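PDB 7KCJ: eukaryotic translation initiation factor 4E type 5 from Leishmania major, which probably binds the 7-methylguanosine cap of messenger RNA and acts as a translation initiation factor, as in other members of the eIF4E family. Local coordinates for residues V135-R140 with W158-T163. Residues are numbered along the deposited sequence; the frame is centred on the assembly and turned at random.
Sequences VCDVLR and WLSDST
The indole of Trp158 has Val138 and CD of Arg140 against one face, both offset toward the rim. Val138 makes a CH-pi contact there, its CG1 standing 4.3 Å from the centroid of the six-membered ring and 25° off the normal. Val138 CB lies 3.7 Å from Trp158 CE3, and a chi1 of 175°, with CG1 anti to the backbone N, sets both methyls beside that atom. Arg140 NE approaches the benzene end obliquely, 3.3 Å from Trp158 CZ2, while CZ2 covers one face of the guanidinium, the planes 46° apart. Tyr90 meets the indole with its ring inclined, and Phe193 meets it edge-to-face. Glu156 pairs with both groups, its OE2 in a salt bridge with Arg140 NE and its OE1 accepting from Trp158 NE1, probably limiting their rotation.

The backbones that carry these side chains run antiparallel, and the contact is a worked example of a beta bulge. Val138 and Trp158 form a hydrogen-bonded pair, with Trp158 N donating to Val138 O at 2.9 Å; the strand of Val135-Arg140 then carries one extra residue, and Cys136 faces Leu159 as a non-hydrogen-bonded pair. Asp137 N, within the bulge, donates to Trp158 O. Just past the paired strands, Ser160 N donates to Val135 O. Cys136 SG meets Leu159 CD2 at 3.5 Å on the sheet face opposite the indole. A water links Asp137 OD2 with Ser160 OG, while Asp137 OD1 forms a salt bridge with Arg82. Asp161 OD1 accepts from Thr163 N, making an Asx turn, and also from Thr163 OG1.

The hairpin of strands 136-143 and 153-159 lies inside the antiparallel eIF4E sheet, between strands 77-82 and 97-103; helix 108-121 packs on Cys136 through Val120, whereas Tyr93 covers Val138 and Trp158.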
# COMPACT_ATOMS: atom_id res chain seq x y z
N VAL A 135 -13.53 3.04 3.34
CA VAL A 135 -13.34 3.79 2.11
C VAL A 135 -11.91 3.64 1.49
O VAL A 135 -11.65 4.13 0.39
CB VAL A 135 -13.77 5.25 2.43
CG1 VAL A 135 -12.66 6.27 2.27
CG2 VAL A 135 -15.05 5.64 1.69
N CYS A 136 -11.01 2.89 2.16
CA CYS A 136 -9.66 2.64 1.67
C CYS A 136 -9.71 1.50 0.61
O CYS A 136 -9.92 0.36 0.99
CB CYS A 136 -8.73 2.31 2.84
SG CYS A 136 -8.70 3.56 4.16
N ASP A 137 -9.57 1.80 -0.70
CA ASP A 137 -9.70 0.77 -1.74
C ASP A 137 -8.43 0.32 -2.44
O ASP A 137 -8.50 -0.64 -3.20
CB ASP A 137 -10.69 1.17 -2.83
CG ASP A 137 -12.08 1.36 -2.32
OD1 ASP A 137 -12.52 0.55 -1.47
OD2 ASP A 137 -12.74 2.33 -2.74
N VAL A 138 -7.32 1.02 -2.28
CA VAL A 138 -6.06 0.62 -2.90
C VAL A 138 -4.94 0.83 -1.88
O VAL A 138 -4.88 1.88 -1.20
CB VAL A 138 -5.72 1.34 -4.24
CG1 VAL A 138 -4.33 0.95 -4.73
CG2 VAL A 138 -6.75 1.05 -5.32
N LEU A 139 -4.03 -0.13 -1.81
CA LEU A 139 -2.88 -0.05 -0.94
C LEU A 139 -1.66 -0.32 -1.81
O LEU A 139 -1.63 -1.32 -2.52
CB LEU A 139 -3.03 -1.13 0.12
CG LEU A 139 -2.21 -1.00 1.38
CD1 LEU A 139 -2.54 0.26 2.13
CD2 LEU A 139 -2.53 -2.18 2.29
N ARG A 140 -0.67 0.59 -1.80
CA ARG A 140 0.54 0.44 -2.59
C ARG A 140 1.74 0.47 -1.65
O ARG A 140 1.88 1.39 -0.87
CB ARG A 140 0.64 1.54 -3.65
CG ARG A 140 -0.69 1.84 -4.34
CD ARG A 140 -0.53 2.07 -5.81
NE ARG A 140 0.11 3.34 -6.10
CZ ARG A 140 0.70 3.64 -7.25
NH1 ARG A 140 0.75 2.75 -8.23
NH2 ARG A 140 1.24 4.84 -7.43
N TRP A 158 -5.07 4.74 -0.90
CA TRP A 158 -6.00 5.56 -1.69
C TRP A 158 -7.39 5.45 -1.13
O TRP A 158 -7.91 4.34 -0.99
CB TRP A 158 -6.03 5.16 -3.18
CG TRP A 158 -4.75 5.38 -3.95
CD1 TRP A 158 -3.59 5.96 -3.50
CD2 TRP A 158 -4.50 5.00 -5.31
NE1 TRP A 158 -2.65 5.96 -4.50
CE2 TRP A 158 -3.18 5.38 -5.62
CE3 TRP A 158 -5.28 4.39 -6.31
CZ2 TRP A 158 -2.60 5.12 -6.87
CZ3 TRP A 158 -4.71 4.19 -7.56
CH2 TRP A 158 -3.39 4.56 -7.83
N LEU A 159 -7.97 6.58 -0.74
CA LEU A 159 -9.31 6.62 -0.19
C LEU A 159 -10.28 7.05 -1.29
O LEU A 159 -9.97 7.98 -2.04
CB LEU A 159 -9.42 7.61 0.97
CG LEU A 159 -8.24 7.84 1.93
CD1 LEU A 159 -8.62 8.72 3.03
CD2 LEU A 159 -7.78 6.57 2.55
N SER A 160 -11.45 6.43 -1.38
CA SER A 160 -12.46 6.84 -2.37
C SER A 160 -13.19 8.13 -1.96
O SER A 160 -13.72 8.83 -2.83
CB SER A 160 -13.45 5.71 -2.64
OG SER A 160 -14.19 5.39 -1.48
N ASP A 161 -13.17 8.47 -0.66
CA ASP A 161 -13.80 9.70 -0.17
C ASP A 161 -12.79 10.52 0.64
O ASP A 161 -12.41 10.13 1.74
CB ASP A 161 -15.04 9.37 0.66
CG ASP A 161 -15.77 10.56 1.23
OD1 ASP A 161 -15.44 11.71 0.85
OD2 ASP A 161 -16.68 10.36 2.07
N SER A 162 -12.37 11.67 0.09
CA SER A 162 -11.41 12.56 0.71
C SER A 162 -11.88 13.19 2.02
O SER A 162 -11.06 13.60 2.83
CB SER A 162 -10.98 13.65 -0.28
OG SER A 162 -12.04 14.55 -0.53
N THR A 163 -13.20 13.26 2.24
CA THR A 163 -13.73 13.81 3.48
C THR A 163 -13.52 12.86 4.69
O THR A 163 -13.78 13.26 5.82
CB THR A 163 -15.19 14.23 3.33
OG1 THR A 163 -15.99 13.07 3.11
CG2 THR A 163 -15.39 15.24 2.21
O HOH W 1 -15.10 2.79 -1.66